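Local coordinates for protein mannosephosphate isomerase, putative (Archaeoglobus fulgidus, PDB 1ZX5) that probably catalyses the zinc-dependent interconversion of D-mannose 6-phosphate and D-fructose 6-phosphate, as a type 1 mannose-6-phosphate isomerase, at residues R18-E23 and R88-A93; T96-H101 and P175-G180; V117-L122 and F168-G173; K128-F133 and L157-T162. All blocks are in the same frame, centred on the assembly; numbering follows the deposited sequence.

Contact 1: residues R18-E23 and R88-A93; sequences RPWGGE and RLIDAA
The carboxylate of Asp91 takes the amide of Gly22 on OD2, with Gly22 N to Asp91 OD2 at 3.0 Å. The bond is bent, 136° at the hydrogen, and the amide comes in from above the carboxylate plane, 58° out of it. Asp91 reaches the loop because its CG stands opposite the backbone N (chi1 -175°), which carries the acid out from the strand. Its backbone O is used as well: Gly21 CA lies 3.5 Å from Asp91 O in a nearly straight CA-H...O contact, and the same oxygen sits at the edge of the Trp20 indole, 3.3 Å from CE3. Two residues further on, Ala93 N gives a weak bond to Trp20 O.

The pieces meeting here are a type I beta turn, Arg18 to Gly21, in the loop between strand 15-17 and helix 24-28, and the end of strand 85-92, a member of the six-stranded antiparallel sheet of this cupin-clan domain. The strand finishes in an inverse gamma turn centred on Ala92. Over one indole face lies CB of Arg18, from the same turn, while CZ3 of Trp20 touches CG2 of Ile90 at 4.0 Å. Arg18 and Arg88 both form salt bridges to Glu38 of strand 36-41, so the two arginines share one carboxylate.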
loop_
_atom_site.group_PDB
_atom_site.type_symbol
_atom_site.label_atom_id
_atom_site.label_comp_id
_atom_site.label_asym_id
_atom_site.label_seq_id
_atom_site.Cartn_x
_atom_site.Cartn_y
_atom_site.Cartn_z
ATOM N N ARG A 18 -16.008 -0.321 4.336
ATOM C CA ARG A 18 -15.778 1.009 4.897
ATOM C C ARG A 18 -16.927 1.908 4.486
ATOM O O ARG A 18 -17.412 1.795 3.354
ATOM C CB ARG A 18 -14.473 1.620 4.389
ATOM C CG ARG A 18 -13.228 0.890 4.794
ATOM C CD ARG A 18 -12.958 1.003 6.301
ATOM N NE ARG A 18 -11.612 0.510 6.575
ATOM C CZ ARG A 18 -11.217 -0.035 7.722
ATOM N NH1 ARG A 18 -12.070 -0.158 8.730
ATOM N NH2 ARG A 18 -9.965 -0.460 7.850
ATOM N N PRO A 19 -17.356 2.808 5.389
ATOM C CA PRO A 19 -18.463 3.697 5.035
ATOM C C PRO A 19 -18.065 4.660 3.911
ATOM O O PRO A 19 -18.919 5.084 3.134
ATOM C CB PRO A 19 -18.769 4.447 6.353
ATOM C CG PRO A 19 -17.492 4.379 7.152
ATOM C CD PRO A 19 -16.852 3.049 6.760
ATOM N N TRP A 20 -16.773 4.955 3.797
ATOM C CA TRP A 20 -16.268 5.810 2.721
ATOM C C TRP A 20 -15.886 5.077 1.410
ATOM O O TRP A 20 -15.396 5.710 0.461
ATOM C CB TRP A 20 -15.096 6.647 3.234
ATOM C CG TRP A 20 -14.106 5.876 4.051
ATOM C CD1 TRP A 20 -14.026 5.848 5.415
ATOM C CD2 TRP A 20 -13.039 5.025 3.565
ATOM N NE1 TRP A 20 -12.980 5.038 5.811
ATOM C CE2 TRP A 20 -12.352 4.529 4.703
ATOM C CE3 TRP A 20 -12.594 4.646 2.285
ATOM C CZ2 TRP A 20 -11.243 3.661 4.603
ATOM C CZ3 TRP A 20 -11.490 3.782 2.179
ATOM C CH2 TRP A 20 -10.825 3.308 3.334
ATOM N N GLY A 21 -16.091 3.757 1.355
ATOM C CA GLY A 21 -15.750 2.993 0.151
ATOM C C GLY A 21 -16.842 3.076 -0.902
ATOM O O GLY A 21 -18.012 3.124 -0.563
ATOM N N GLY A 22 -16.474 3.077 -2.178
ATOM C CA GLY A 22 -17.458 3.132 -3.260
ATOM C C GLY A 22 -17.624 1.770 -3.917
ATOM O O GLY A 22 -17.710 0.763 -3.219
ATOM N N GLU A 23 -17.638 1.742 -5.253
ATOM C CA GLU A 23 -17.876 0.520 -6.031
ATOM C C GLU A 23 -16.649 -0.065 -6.712
ATOM O O GLU A 23 -16.715 -1.175 -7.251
ATOM C CB GLU A 23 -18.961 0.763 -7.089
ATOM C CG GLU A 23 -20.329 0.960 -6.488
ATOM C CD GLU A 23 -21.422 1.174 -7.527
ATOM O OE1 GLU A 23 -22.048 2.255 -7.499
ATOM O OE2 GLU A 23 -21.685 0.259 -8.331
ATOM N N ARG A 88 -2.279 -2.674 -0.033
ATOM C CA ARG A 88 -3.709 -2.456 -0.035
ATOM C C ARG A 88 -4.166 -1.622 -1.219
ATOM O O ARG A 88 -3.569 -0.586 -1.503
ATOM C CB ARG A 88 -4.118 -1.715 1.229
ATOM C CG ARG A 88 -3.877 -2.492 2.489
ATOM C CD ARG A 88 -4.473 -1.766 3.653
ATOM N NE ARG A 88 -3.628 -0.685 4.133
ATOM C CZ ARG A 88 -3.989 0.154 5.099
ATOM N NH1 ARG A 88 -5.191 0.052 5.671
ATOM N NH2 ARG A 88 -3.150 1.102 5.495
ATOM N N LEU A 89 -5.222 -2.079 -1.897
ATOM C CA LEU A 89 -6.028 -1.200 -2.732
ATOM C C LEU A 89 -6.960 -0.431 -1.805
ATOM O O LEU A 89 -7.567 -1.030 -0.901
ATOM C CB LEU A 89 -6.844 -1.993 -3.767
ATOM C CG LEU A 89 -6.043 -2.814 -4.786
ATOM C CD1 LEU A 89 -6.989 -3.641 -5.649
ATOM C CD2 LEU A 89 -5.165 -1.892 -5.632
ATOM N N ILE A 90 -7.055 0.885 -2.023
ATOM C CA ILE A 90 -7.890 1.776 -1.195
ATOM C C ILE A 90 -8.803 2.595 -2.103
ATOM O O ILE A 90 -8.338 3.257 -3.027
ATOM C CB ILE A 90 -7.035 2.771 -0.343
ATOM C CG1 ILE A 90 -6.010 2.044 0.543
ATOM C CG2 ILE A 90 -7.934 3.780 0.447
ATOM C CD1 ILE A 90 -6.579 1.367 1.744
ATOM N N ASP A 91 -10.100 2.543 -1.833
ATOM C CA ASP A 91 -11.069 3.348 -2.558
ATOM C C ASP A 91 -11.607 4.425 -1.623
ATOM O O ASP A 91 -12.629 4.230 -0.950
ATOM C CB ASP A 91 -12.205 2.477 -3.114
ATOM C CG ASP A 91 -13.180 3.267 -3.983
ATOM O OD1 ASP A 91 -12.796 4.362 -4.455
ATOM O OD2 ASP A 91 -14.334 2.800 -4.193
ATOM N N ALA A 92 -10.887 5.544 -1.553
ATOM C CA ALA A 92 -11.296 6.662 -0.703
ATOM C C ALA A 92 -12.287 7.508 -1.492
ATOM O O ALA A 92 -11.956 8.592 -1.970
ATOM C CB ALA A 92 -10.068 7.480 -0.245
ATOM N N ALA A 93 -13.501 6.989 -1.653
ATOM C CA ALA A 93 -14.472 7.601 -2.553
ATOM C C ALA A 93 -15.091 8.846 -1.910
ATOM O O ALA A 93 -15.132 9.902 -2.524
ATOM C CB ALA A 93 -15.551 6.582 -2.990
#

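Contact 2: residues T96-H101 and P175-G180; sequences TQVHVH and PHAGEG. With LFR (beta-L-fructofuranose), chain B; GOL (glycerol), chain K; ACY (acetic acid), chain I.
Packing is closest where the imidazoles of His99, His101 and His176 converge. His99 and His176 have ring centroids 4.2 Å apart with planes at 59°, and CE1 of His176 lies 3.3 Å from NE2 of His101. The paired strands put His99 and His176 on one side, and with CG between the backbone N and the carbonyl carbon in each (chi1 50° and 66°) the rings swing together. There the three NE2 atoms turn toward one hydroxyl of a glycerol, probably from the crystallisation liquor: His176 NE2 is 2.9 Å from glycerol O3, while the bonds O3 makes with His99 NE2, which accepts, and with His101 NE2 are weak. Three histidines gathered on one small polar group are consistent with the pocket of a cupin-fold, zinc-dependent isomerase. A second-shell bond fixes the first ring, His99 ND1 giving its proton in the ring plane to Gln97 O at 2.7 Å; Leu192 O and Ile174 O do the same for ND1 of His101 and His176.

Beneath the rings the backbones pair through His99 and His176, and Thr96 extends the link, its OG1 accepting from Gly178 N and donating to an acetic acid. Buried Val98 CG1 lies alongside Pro175 CB at 3.8 Å. The other side is looser: Gln97, partly exposed, points away from segment 175-180 to receive O1 of beta-L-fructofuranose on OE1, 2.7 Å away; Thr96 O takes the sugar's O2, and Asp150 and Lys154 hold it too. On its far side strand 99-100 pairs with strand 194-195, while strand 176-179 is flanked by strand 128-131.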
loop_
_atom_site.group_PDB
_atom_site.type_symbol
_atom_site.label_atom_id
_atom_site.label_comp_id
_atom_site.label_asym_id
_atom_site.label_seq_id
_atom_site.Cartn_x
_atom_site.Cartn_y
_atom_site.Cartn_z
ATOM N N THR A 96 -11.842 10.821 3.444
ATOM C CA THR A 96 -11.380 10.262 4.711
ATOM C C THR A 96 -11.065 11.433 5.657
ATOM O O THR A 96 -10.813 12.548 5.198
ATOM C CB THR A 96 -10.158 9.326 4.503
ATOM O OG1 THR A 96 -9.094 10.027 3.834
ATOM C CG2 THR A 96 -10.550 8.074 3.650
ATOM N N GLN A 97 -11.121 11.194 6.968
ATOM C CA GLN A 97 -10.664 12.173 7.940
ATOM C C GLN A 97 -9.134 12.224 7.921
ATOM O O GLN A 97 -8.468 11.233 7.575
ATOM C CB GLN A 97 -11.213 11.853 9.344
ATOM C CG GLN A 97 -10.734 12.776 10.505
ATOM C CD GLN A 97 -11.115 14.265 10.359
ATOM O OE1 GLN A 97 -10.415 15.044 9.704
ATOM N NE2 GLN A 97 -12.204 14.660 11.008
ATOM N N VAL A 98 -8.586 13.390 8.261
ATOM C CA VAL A 98 -7.143 13.549 8.370
ATOM C C VAL A 98 -6.605 12.631 9.472
ATOM O O VAL A 98 -7.180 12.519 10.553
ATOM C CB VAL A 98 -6.736 15.025 8.637
ATOM C CG1 VAL A 98 -5.230 15.146 8.826
ATOM C CG2 VAL A 98 -7.195 15.932 7.474
ATOM N N HIS A 99 -5.513 11.950 9.161
ATOM C CA HIS A 99 -4.865 11.066 10.109
ATOM C C HIS A 99 -3.354 11.136 9.908
ATOM O O HIS A 99 -2.875 11.802 8.989
ATOM C CB HIS A 99 -5.409 9.631 9.994
ATOM C CG HIS A 99 -5.428 9.090 8.598
ATOM N ND1 HIS A 99 -6.308 9.540 7.631
ATOM C CD2 HIS A 99 -4.705 8.103 8.015
ATOM C CE1 HIS A 99 -6.103 8.879 6.506
ATOM N NE2 HIS A 99 -5.139 7.999 6.712
ATOM N N VAL A 100 -2.620 10.464 10.784
ATOM C CA VAL A 100 -1.181 10.541 10.843
ATOM C C VAL A 100 -0.660 9.220 11.413
ATOM O O VAL A 100 -1.317 8.588 12.240
ATOM C CB VAL A 100 -0.701 11.788 11.711
ATOM C CG1 VAL A 100 -1.234 11.733 13.146
ATOM C CG2 VAL A 100 0.831 11.934 11.706
ATOM N N HIS A 101 0.515 8.808 10.952
ATOM C CA HIS A 101 1.156 7.580 11.403
ATOM C C HIS A 101 2.354 7.891 12.298
ATOM O O HIS A 101 3.067 8.867 12.054
ATOM C CB HIS A 101 1.638 6.766 10.206
ATOM C CG HIS A 101 0.548 6.394 9.251
ATOM N ND1 HIS A 101 -0.596 5.733 9.646
ATOM C CD2 HIS A 101 0.438 6.569 7.913
ATOM C CE1 HIS A 101 -1.373 5.535 8.597
ATOM N NE2 HIS A 101 -0.767 6.028 7.533
ATOM N N PRO A 175 0.490 14.501 8.257
ATOM C CA PRO A 175 -0.971 14.391 8.200
ATOM C C PRO A 175 -1.434 14.207 6.748
ATOM O O PRO A 175 -0.849 14.804 5.824
ATOM C CB PRO A 175 -1.447 15.738 8.745
ATOM C CG PRO A 175 -0.327 16.686 8.402
ATOM C CD PRO A 175 0.931 15.879 8.549
ATOM N N HIS A 176 -2.459 13.383 6.542
ATOM C CA HIS A 176 -2.892 13.081 5.194
ATOM C C HIS A 176 -4.332 12.577 5.156
ATOM O O HIS A 176 -4.898 12.207 6.184
ATOM C CB HIS A 176 -1.926 12.080 4.524
ATOM C CG HIS A 176 -1.919 10.725 5.168
ATOM N ND1 HIS A 176 -1.205 10.445 6.316
ATOM C CD2 HIS A 176 -2.543 9.576 4.824
ATOM C CE1 HIS A 176 -1.392 9.181 6.650
ATOM N NE2 HIS A 176 -2.202 8.632 5.763
ATOM N N ALA A 177 -4.902 12.600 3.950
ATOM C CA ALA A 177 -6.268 12.194 3.662
ATOM C C ALA A 177 -6.413 12.101 2.138
ATOM O O ALA A 177 -5.495 12.464 1.377
ATOM C CB ALA A 177 -7.277 13.203 4.240
ATOM N N GLY A 178 -7.571 11.618 1.698
ATOM C CA GLY A 178 -7.885 11.519 0.279
ATOM C C GLY A 178 -9.369 11.712 0.062
ATOM O O GLY A 178 -10.155 11.587 0.997
ATOM N N GLU A 179 -9.749 12.017 -1.173
ATOM C CA GLU A 179 -11.148 12.222 -1.530
ATOM C C GLU A 179 -11.341 11.886 -3.002
ATOM O O GLU A 179 -10.639 12.420 -3.858
ATOM C CB GLU A 179 -11.552 13.674 -1.254
ATOM C CG GLU A 179 -12.987 13.996 -1.560
ATOM C CD GLU A 179 -13.345 15.446 -1.212
ATOM O OE1 GLU A 179 -12.605 16.383 -1.607
ATOM O OE2 GLU A 179 -14.378 15.648 -0.533
ATOM N N GLY A 180 -12.294 11.005 -3.289
ATOM C CA GLY A 180 -12.575 10.583 -4.653
ATOM C C GLY A 180 -11.351 9.947 -5.289
ATOM O O GLY A 180 -11.124 10.087 -6.491
HETATM C C1 LFR B . -12.717 16.484 7.740
HETATM C C2 LFR B . -13.383 15.600 6.670
HETATM C C3 LFR B . -14.057 14.390 7.324
HETATM C C4 LFR B . -15.544 14.518 7.080
HETATM C C5 LFR B . -15.735 15.798 6.272
HETATM C C6 LFR B . -16.443 15.524 4.946
HETATM O O1 LFR B . -11.286 16.554 7.638
HETATM O O2 LFR B . -12.447 15.155 5.661
HETATM O O3 LFR B . -13.643 13.157 6.744
HETATM O O4 LFR B . -16.193 14.602 8.352
HETATM O O5 LFR B . -14.433 16.374 6.055
HETATM O O6 LFR B . -17.039 16.701 4.375
HETATM C C1 GOL K . -6.839 4.582 4.667
HETATM O O1 GOL K . -7.695 5.606 5.161
HETATM C C2 GOL K . -5.437 4.642 5.293
HETATM O O2 GOL K . -4.769 3.409 5.091
HETATM C C3 GOL K . -4.605 5.775 4.684
HETATM O O3 GOL K . -3.358 5.960 5.335
HETATM C C ACY I . -6.382 7.699 2.291
HETATM O O ACY I . -6.930 8.216 3.301
HETATM O OXT ACY I . -5.663 6.686 2.336
HETATM C CH3 ACY I . -6.580 8.299 0.930
#

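Contact 3: residues V117-L122 and F168-G173; sequences VESAWL and FVIRPG
Trp121 and Ile170 each set their CG or CG1 opposite the carbonyl carbon (chi1 -75° and -49°), and this lays the isoleucine's CG1 over one face of the indole. CG1 stands 4.0 Å from the centroid of the five-membered ring, 18° off its normal, a CH-pi contact whose nearest ring atom is Trp121 CE2. Phe168 flanks the tryptophan obliquely: Phe168 CB meets Trp121 CB at 4.0 Å, and Phe168 CD2 approaches Trp121 CE3. Ser119 completes this face of the sheet, its OG 3.7 Å from Ile170 CB.

The strands are antiparallel neighbours at the edge of the six-stranded sheet, in which 167-170 is outermost and 119-123 lies inside against strand 181-188. Their axes pass 4.7 Å apart. Ser119 with Ile170 and Trp121 with Phe168 are hydrogen-bonded pairs; the tightest link, Trp121 N to Phe168 O, measures 2.8 Å and is nearly straight. Ala120 and Val169 form the non-hydrogen-bonded pair between them and turn their side chains to the other face, where Ala120 meets Leu232 of strand 230-237.

The regular pairing ends with Ser119. A water spans the gap from Val117 O to Ile170 O, 2.8 Å from the latter, and Pro172 brings its CG to 3.5 Å from Val117 O. On the face with Trp121, the indole also meets the His176 ring at a steep angle.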
loop_
_atom_site.group_PDB
_atom_site.type_symbol
_atom_site.label_atom_id
_atom_site.label_comp_id
_atom_site.label_asym_id
_atom_site.label_seq_id
_atom_site.Cartn_x
_atom_site.Cartn_y
_atom_site.Cartn_z
ATOM N N VAL A 117 4.840 3.287 10.677
ATOM C CA VAL A 117 4.310 3.178 9.325
ATOM C C VAL A 117 4.926 4.235 8.422
ATOM O O VAL A 117 4.829 5.436 8.702
ATOM C CB VAL A 117 2.759 3.332 9.260
ATOM C CG1 VAL A 117 2.233 2.877 7.882
ATOM C CG2 VAL A 117 2.055 2.569 10.388
ATOM N N GLU A 118 5.566 3.777 7.350
ATOM C CA GLU A 118 5.882 4.618 6.189
ATOM C C GLU A 118 5.137 4.010 5.007
ATOM O O GLU A 118 4.931 2.797 4.968
ATOM C CB GLU A 118 7.388 4.641 5.916
ATOM C CG GLU A 118 7.995 3.232 5.689
ATOM C CD GLU A 118 9.502 3.234 5.347
ATOM O OE1 GLU A 118 10.143 4.320 5.394
ATOM O OE2 GLU A 118 10.039 2.134 5.036
ATOM N N SER A 119 4.723 4.831 4.049
ATOM C CA SER A 119 4.005 4.304 2.896
ATOM C C SER A 119 4.260 5.026 1.581
ATOM O O SER A 119 4.606 6.216 1.541
ATOM C CB SER A 119 2.505 4.241 3.178
ATOM O OG SER A 119 2.012 5.537 3.379
ATOM N N ALA A 120 4.109 4.262 0.504
ATOM C CA ALA A 120 4.190 4.759 -0.843
ATOM C C ALA A 120 2.815 4.548 -1.497
ATOM O O ALA A 120 2.215 3.478 -1.393
ATOM C CB ALA A 120 5.299 4.035 -1.603
ATOM N N TRP A 121 2.321 5.588 -2.154
ATOM C CA TRP A 121 0.992 5.601 -2.760
ATOM C C TRP A 121 1.149 5.667 -4.260
ATOM O O TRP A 121 1.980 6.416 -4.759
ATOM C CB TRP A 121 0.240 6.862 -2.329
ATOM C CG TRP A 121 -0.294 6.877 -0.927
ATOM C CD1 TRP A 121 0.043 6.048 0.108
ATOM C CD2 TRP A 121 -1.255 7.804 -0.404
ATOM N NE1 TRP A 121 -0.668 6.383 1.235
ATOM C CE2 TRP A 121 -1.475 7.458 0.948
ATOM C CE3 TRP A 121 -1.954 8.900 -0.951
ATOM C CZ2 TRP A 121 -2.367 8.175 1.772
ATOM C CZ3 TRP A 121 -2.846 9.612 -0.131
ATOM C CH2 TRP A 121 -3.043 9.245 1.211
ATOM N N LEU A 122 0.360 4.866 -4.968
ATOM C CA LEU A 122 0.210 4.963 -6.412
ATOM C C LEU A 122 -1.274 5.162 -6.698
ATOM O O LEU A 122 -2.112 4.316 -6.384
ATOM C CB LEU A 122 0.736 3.714 -7.127
ATOM C CG LEU A 122 0.645 3.743 -8.665
ATOM C CD1 LEU A 122 1.673 4.709 -9.301
ATOM C CD2 LEU A 122 0.781 2.329 -9.242
ATOM N N PHE A 168 2.941 9.317 -4.139
ATOM C CA PHE A 168 3.210 10.046 -2.915
ATOM C C PHE A 168 4.008 9.146 -1.997
ATOM O O PHE A 168 3.903 7.918 -2.074
ATOM C CB PHE A 168 1.892 10.472 -2.235
ATOM C CG PHE A 168 1.082 11.412 -3.065
ATOM C CD1 PHE A 168 1.303 12.783 -2.992
ATOM C CD2 PHE A 168 0.137 10.930 -3.960
ATOM C CE1 PHE A 168 0.581 13.670 -3.788
ATOM C CE2 PHE A 168 -0.591 11.809 -4.761
ATOM C CZ PHE A 168 -0.365 13.182 -4.674
ATOM N N VAL A 169 4.817 9.762 -1.144
ATOM C CA VAL A 169 5.466 9.046 -0.059
ATOM C C VAL A 169 5.053 9.745 1.223
ATOM O O VAL A 169 5.342 10.926 1.416
ATOM C CB VAL A 169 7.022 8.995 -0.193
ATOM C CG1 VAL A 169 7.651 8.332 1.055
ATOM C CG2 VAL A 169 7.442 8.244 -1.477
ATOM N N ILE A 170 4.333 9.011 2.072
ATOM C CA ILE A 170 3.801 9.551 3.317
ATOM C C ILE A 170 4.653 9.037 4.465
ATOM O O ILE A 170 4.582 7.859 4.842
ATOM C CB ILE A 170 2.292 9.178 3.527
ATOM C CG1 ILE A 170 1.461 9.492 2.268
ATOM C CG2 ILE A 170 1.733 9.876 4.771
ATOM C CD1 ILE A 170 1.399 10.967 1.887
ATOM N N ARG A 171 5.467 9.939 5.000
ATOM C CA ARG A 171 6.387 9.633 6.092
ATOM C C ARG A 171 5.728 9.823 7.469
ATOM O O ARG A 171 4.742 10.559 7.599
ATOM C CB ARG A 171 7.659 10.479 5.949
ATOM C CG ARG A 171 8.445 10.095 4.697
ATOM C CD ARG A 171 9.764 10.852 4.507
ATOM N NE ARG A 171 10.392 10.417 3.251
ATOM C CZ ARG A 171 10.181 10.991 2.064
ATOM N NH1 ARG A 171 9.373 12.047 1.960
ATOM N NH2 ARG A 171 10.776 10.506 0.974
ATOM N N PRO A 172 6.258 9.138 8.500
ATOM C CA PRO A 172 5.707 9.262 9.851
ATOM C C PRO A 172 5.584 10.726 10.276
ATOM O O PRO A 172 6.478 11.533 10.001
ATOM C CB PRO A 172 6.749 8.549 10.712
ATOM C CG PRO A 172 7.349 7.538 9.800
ATOM C CD PRO A 172 7.399 8.197 8.451
ATOM N N GLY A 173 4.475 11.069 10.915
ATOM C CA GLY A 173 4.249 12.440 11.361
ATOM C C GLY A 173 3.510 13.326 10.371
ATOM O O GLY A 173 2.970 14.365 10.759
HETATM O O HOH W 1 3.537 7.309 7.385
#

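Contact 4: residues K128-F133 and L157-T162; sequences KAYAGF and LNTFET
At the edge of the Phe160 ring, close to its plane, lie two backbone oxygens of the neighbouring strand: Ala129 O, 3.4 Å from CD2, and Ala131 O, 4.0 Å from CE2. The ring also packs edge-to-face with Phe168. Tyr130 behaves differently, running alongside Thr159, whose CG2 touches CE1 at 3.6 Å; the tyrosine's OH bonds to Glu179, and its ring makes a cation-pi contact with Lys154, a residue of the sugar pocket. Leu157 turns CG opposite its carbonyl carbon (chi1 -54°), which lets its two methyls reach both sides of the chain bend: CD1 lies 3.7 Å from Tyr130 CB, and CD2 meets Phe133 CD1 at 3.6 Å.

The main chains hold this register. Ala129 and Phe160 exchange bonds both ways, Phe160 N to Ala129 O being 2.8 Å, and Ala131 N binds Asn158 O. Past Tyr130 the register slips by one residue in a beta bulge. Gly132, at positive phi, turns the corner there, and its carbonyl takes Asn158 N at 2.8 Å. At the other end Lys128 and Glu161 point the same way, but their charged atoms are not in contact.

Strand 128-131 is the middle member of a three-stranded antiparallel sheet, with 157-161 along one edge and the histidine-bearing 176-179 along the other, a bulged beta layer facing the larger sheet of the cupin-clan domain.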
loop_
_atom_site.group_PDB
_atom_site.type_symbol
_atom_site.label_atom_id
_atom_site.label_comp_id
_atom_site.label_asym_id
_atom_site.label_seq_id
_atom_site.Cartn_x
_atom_site.Cartn_y
_atom_site.Cartn_z
ATOM N N LYS A 128 -8.415 13.751 -5.232
ATOM C CA LYS A 128 -7.673 14.678 -4.388
ATOM C C LYS A 128 -6.910 13.955 -3.287
ATOM O O LYS A 128 -7.496 13.210 -2.497
ATOM C CB LYS A 128 -8.615 15.718 -3.783
ATOM C CG LYS A 128 -8.909 16.875 -4.708
ATOM C CD LYS A 128 -10.245 17.523 -4.391
ATOM C CE LYS A 128 -10.359 18.853 -5.116
ATOM N NZ LYS A 128 -11.732 19.117 -5.675
ATOM N N ALA A 129 -5.601 14.169 -3.266
ATOM C CA ALA A 129 -4.749 13.697 -2.192
ATOM C C ALA A 129 -4.351 14.897 -1.329
ATOM O O ALA A 129 -4.106 15.991 -1.842
ATOM C CB ALA A 129 -3.516 13.004 -2.759
ATOM N N TYR A 130 -4.312 14.689 -0.017
ATOM C CA TYR A 130 -3.942 15.744 0.932
ATOM C C TYR A 130 -2.788 15.238 1.767
ATOM O O TYR A 130 -2.886 14.160 2.333
ATOM C CB TYR A 130 -5.123 16.085 1.844
ATOM C CG TYR A 130 -6.368 16.513 1.105
ATOM C CD1 TYR A 130 -6.633 17.866 0.874
ATOM C CD2 TYR A 130 -7.293 15.566 0.641
ATOM C CE1 TYR A 130 -7.784 18.270 0.202
ATOM C CE2 TYR A 130 -8.446 15.960 -0.044
ATOM C CZ TYR A 130 -8.684 17.310 -0.256
ATOM O OH TYR A 130 -9.822 17.715 -0.929
ATOM N N ALA A 131 -1.703 16.002 1.850
ATOM C CA ALA A 131 -0.513 15.544 2.570
ATOM C C ALA A 131 0.388 16.692 3.021
ATOM O O ALA A 131 0.883 17.465 2.190
ATOM C CB ALA A 131 0.285 14.524 1.709
ATOM N N GLY A 132 0.594 16.786 4.339
ATOM C CA GLY A 132 1.457 17.789 4.961
ATOM C C GLY A 132 0.748 19.121 5.142
ATOM O O GLY A 132 -0.050 19.517 4.289
ATOM N N PHE A 133 1.014 19.809 6.252
ATOM C CA PHE A 133 0.442 21.140 6.453
ATOM C C PHE A 133 1.009 22.100 5.421
ATOM O O PHE A 133 2.202 22.050 5.103
ATOM C CB PHE A 133 0.695 21.661 7.870
ATOM C CG PHE A 133 -0.143 20.992 8.915
ATOM C CD1 PHE A 133 -1.535 21.088 8.880
ATOM C CD2 PHE A 133 0.454 20.246 9.933
ATOM C CE1 PHE A 133 -2.313 20.450 9.852
ATOM C CE2 PHE A 133 -0.317 19.604 10.898
ATOM C CZ PHE A 133 -1.700 19.707 10.859
ATOM N N LEU A 157 -4.094 21.348 4.649
ATOM C CA LEU A 157 -3.080 20.484 4.049
ATOM C C LEU A 157 -2.791 20.840 2.589
ATOM O O LEU A 157 -3.643 21.425 1.912
ATOM C CB LEU A 157 -3.517 19.004 4.129
ATOM C CG LEU A 157 -3.921 18.379 5.472
ATOM C CD1 LEU A 157 -4.127 16.880 5.303
ATOM C CD2 LEU A 157 -2.899 18.653 6.555
ATOM N N ASN A 158 -1.605 20.475 2.104
ATOM C CA ASN A 158 -1.328 20.553 0.663
ATOM C C ASN A 158 -2.360 19.701 -0.062
ATOM O O ASN A 158 -2.571 18.541 0.298
ATOM C CB ASN A 158 0.075 20.057 0.305
ATOM C CG ASN A 158 1.180 20.807 1.037
ATOM O OD1 ASN A 158 2.038 20.187 1.683
ATOM N ND2 ASN A 158 1.177 22.134 0.932
ATOM N N THR A 159 -3.019 20.300 -1.048
ATOM C CA THR A 159 -4.041 19.637 -1.843
ATOM C C THR A 159 -3.468 19.304 -3.216
ATOM O O THR A 159 -2.901 20.159 -3.882
ATOM C CB THR A 159 -5.294 20.523 -1.975
ATOM O OG1 THR A 159 -5.757 20.844 -0.663
ATOM C CG2 THR A 159 -6.423 19.806 -2.756
ATOM N N PHE A 160 -3.597 18.047 -3.616
ATOM C CA PHE A 160 -3.079 17.608 -4.892
ATOM C C PHE A 160 -4.207 17.080 -5.733
ATOM O O PHE A 160 -4.875 16.119 -5.354
ATOM C CB PHE A 160 -2.036 16.521 -4.691
ATOM C CG PHE A 160 -0.870 16.960 -3.863
ATOM C CD1 PHE A 160 0.218 17.606 -4.463
ATOM C CD2 PHE A 160 -0.854 16.742 -2.486
ATOM C CE1 PHE A 160 1.306 18.013 -3.695
ATOM C CE2 PHE A 160 0.222 17.144 -1.719
ATOM C CZ PHE A 160 1.308 17.782 -2.324
ATOM N N GLU A 161 -4.435 17.727 -6.867
ATOM C CA GLU A 161 -5.356 17.203 -7.863
ATOM C C GLU A 161 -4.561 16.233 -8.702
ATOM O O GLU A 161 -3.660 16.629 -9.419
ATOM C CB GLU A 161 -5.962 18.341 -8.696
ATOM C CG GLU A 161 -7.235 18.862 -8.038
ATOM C CD GLU A 161 -7.442 20.346 -8.181
ATOM O OE1 GLU A 161 -7.429 20.861 -9.332
ATOM O OE2 GLU A 161 -7.653 21.000 -7.129
ATOM N N THR A 162 -4.883 14.952 -8.579
ATOM C CA THR A 162 -4.063 13.904 -9.167
ATOM C C THR A 162 -4.425 13.597 -10.616
ATOM O O THR A 162 -5.494 13.977 -11.102
ATOM C CB THR A 162 -4.133 12.613 -8.325
ATOM O OG1 THR A 162 -5.451 12.051 -8.401
ATOM C CG2 THR A 162 -3.788 12.899 -6.859
#

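How the contacts relate
Contacts 2, 3 and 4 are nested along the chain: contact 4 falls inside the loop closed by contact 3, and contact 3 inside that of contact 2; contact 1 closes earlier. Contacts 2 and 4 share the three-stranded sheet, their centres about 9 Å apart, with Glu179 N 2.9 Å from Lys128 O. Contacts 1 and 3 reach the larger sheet, and 3 faces 4 through Phe168 CZ, 3.7 Å from Ala129 CB. Trp121 of contact 3 packs against His176 of the histidine cluster, CZ2 lying 3.4 Å from its CD2, while Trp20 of contact 1 packs on Thr96. The bound sugar touches contact 2 directly and is about 7 Å from the Tyr130 side chain.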